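Local coordinates for TatD-related deoxyribonuclease (Thermotoga maritima, PDB 1J6O), which probably acts as a metal-dependent nuclease that hydrolyses ester bonds in DNA, at residues 204-209 / 249-254. Sequence-based numbering, arbitrary orientation.
Sequences VGLEYI and AKVDEA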
loop_
_atom_site.group_PDB
_atom_site.type_symbol
_atom_site.label_atom_id
_atom_site.label_comp_id
_atom_site.label_asym_id
_atom_site.label_seq_id
_atom_site.Cartn_x
_atom_site.Cartn_y
_atom_site.Cartn_z
ATOM N N VAL A 204 2.957 11.833 -13.983
ATOM C CA VAL A 204 2.442 10.479 -14.122
ATOM C C VAL A 204 0.966 10.365 -14.491
ATOM O O VAL A 204 0.585 9.519 -15.298
ATOM C CB VAL A 204 2.714 9.679 -12.831
ATOM C CG1 VAL A 204 2.082 8.310 -12.922
ATOM C CG2 VAL A 204 4.233 9.553 -12.625
ATOM N N GLY A 205 0.126 11.192 -13.884
ATOM C CA GLY A 205 -1.277 11.114 -14.216
ATOM C C GLY A 205 -2.053 10.054 -13.458
ATOM O O GLY A 205 -1.481 9.201 -12.777
ATOM N N LEU A 206 -3.369 10.088 -13.630
ATOM C CA LEU A 206 -4.260 9.157 -12.966
ATOM C C LEU A 206 -4.244 7.686 -13.342
ATOM O O LEU A 206 -4.703 6.857 -12.571
ATOM C CB LEU A 206 -5.698 9.670 -13.063
ATOM C CG LEU A 206 -6.015 10.979 -12.317
ATOM C CD1 LEU A 206 -7.487 11.309 -12.528
ATOM C CD2 LEU A 206 -5.756 10.840 -10.817
ATOM N N GLU A 207 -3.722 7.337 -14.511
ATOM C CA GLU A 207 -3.707 5.942 -14.905
ATOM C C GLU A 207 -2.755 5.084 -14.068
ATOM O O GLU A 207 -2.894 3.860 -14.015
ATOM C CB GLU A 207 -3.298 5.837 -16.380
ATOM C CG GLU A 207 -3.509 4.476 -16.990
ATOM C CD GLU A 207 -2.985 4.382 -18.421
ATOM O OE1 GLU A 207 -3.113 5.376 -19.175
ATOM O OE2 GLU A 207 -2.459 3.306 -18.787
ATOM N N TYR A 208 -1.827 5.719 -13.370
ATOM C CA TYR A 208 -0.871 4.946 -12.581
ATOM C C TYR A 208 -0.818 5.162 -11.084
ATOM O O TYR A 208 0.168 4.815 -10.455
ATOM C CB TYR A 208 0.522 5.186 -13.159
ATOM C CG TYR A 208 0.577 4.851 -14.626
ATOM C CD1 TYR A 208 0.334 3.550 -15.056
ATOM C CD2 TYR A 208 0.795 5.840 -15.583
ATOM C CE1 TYR A 208 0.291 3.228 -16.414
ATOM C CE2 TYR A 208 0.755 5.525 -16.961
ATOM C CZ TYR A 208 0.499 4.218 -17.353
ATOM O OH TYR A 208 0.432 3.866 -18.680
ATOM N N ILE A 209 -1.868 5.697 -10.499
ATOM C CA ILE A 209 -1.813 5.913 -9.063
ATOM C C ILE A 209 -3.021 5.414 -8.273
ATOM O O ILE A 209 -4.119 5.303 -8.805
ATOM C CB ILE A 209 -1.687 7.412 -8.746
ATOM C CG1 ILE A 209 -2.883 8.151 -9.317
ATOM C CG2 ILE A 209 -0.407 8.007 -9.379
ATOM C CD1 ILE A 209 -2.971 9.603 -8.898
ATOM N N ALA A 249 -14.008 14.162 -8.743
ATOM C CA ALA A 249 -14.714 12.982 -9.187
ATOM C C ALA A 249 -13.815 12.183 -10.120
ATOM O O ALA A 249 -13.886 10.953 -10.147
ATOM C CB ALA A 249 -15.993 13.370 -9.919
ATOM N N LYS A 250 -12.969 12.869 -10.886
ATOM C CA LYS A 250 -12.076 12.166 -11.815
ATOM C C LYS A 250 -10.977 11.419 -11.082
ATOM O O LYS A 250 -10.589 10.311 -11.482
ATOM C CB LYS A 250 -11.436 13.125 -12.837
ATOM C CG LYS A 250 -12.441 13.841 -13.762
ATOM C CD LYS A 250 -11.937 13.868 -15.224
ATOM C CE LYS A 250 -12.649 14.941 -16.036
ATOM N NZ LYS A 250 -14.136 14.851 -15.874
ATOM N N VAL A 251 -10.470 12.027 -10.020
ATOM C CA VAL A 251 -9.421 11.388 -9.250
ATOM C C VAL A 251 -9.997 10.149 -8.551
ATOM O O VAL A 251 -9.402 9.070 -8.573
ATOM C CB VAL A 251 -8.855 12.332 -8.185
ATOM C CG1 VAL A 251 -7.694 11.660 -7.503
ATOM C CG2 VAL A 251 -8.410 13.650 -8.828
ATOM N N ASP A 252 -11.166 10.311 -7.944
ATOM C CA ASP A 252 -11.812 9.207 -7.240
ATOM C C ASP A 252 -12.147 8.042 -8.140
ATOM O O ASP A 252 -11.891 6.901 -7.789
ATOM C CB ASP A 252 -13.117 9.641 -6.575
ATOM C CG ASP A 252 -12.910 10.576 -5.396
ATOM O OD1 ASP A 252 -11.847 10.554 -4.767
ATOM O OD2 ASP A 252 -13.850 11.342 -5.085
ATOM N N GLU A 253 -12.749 8.323 -9.294
ATOM C CA GLU A 253 -13.109 7.256 -10.205
ATOM C C GLU A 253 -11.927 6.456 -10.675
ATOM O O GLU A 253 -11.941 5.224 -10.613
ATOM C CB GLU A 253 -13.865 7.797 -11.425
ATOM C CG GLU A 253 -14.184 6.699 -12.420
ATOM N N ALA A 254 -10.920 7.164 -11.172
ATOM C CA ALA A 254 -9.714 6.557 -11.672
ATOM C C ALA A 254 -8.937 5.753 -10.624
ATOM O O ALA A 254 -8.569 4.590 -10.872
ATOM C CB ALA A 254 -8.806 7.652 -12.296
#
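L206 reaches across to one turn of the helix that holds K250, V251 and A254, a compact example of how a single leucine can join a loop to a helix through apolar contacts. At K250 the meeting is with the main chain: L206 CD1 lies 3.4 Å from K250 O, a carbonyl already bonded to A254 N (3.2 Å), while the end of the lysine side chain leads away. At V251 both branches take part: L206 CD1 lies 3.8 Å from V251 CA, and L206 CD2 rests 3.9 Å from V251 CG1, the two side chains crossing at about a right angle. One turn on, A254 CB sits 3.8 Å from L206 CB, so the methyl meets the root of the leucine, and CD1 lies beside it as well. With CG anti to the carbonyl carbon (chi1 -66°), the leucine carries its fork over the K250-V251 backbone. Were an alanine here, both branches would be gone, and a gap is likely to open beside V251 CG1 and the K250 carbonyl. No hydrogen bond spans the two segments; further along the helix, N258 ND2 bonds to I209 O and weakly to L206 O. The contact thus ties the loop between helix 195-204 and strand 209-211, the last strand of the TIM-barrel-type fold, to C-terminal helix 248-264, with helix 233-244 adding L244 against L206 and I240 against V251.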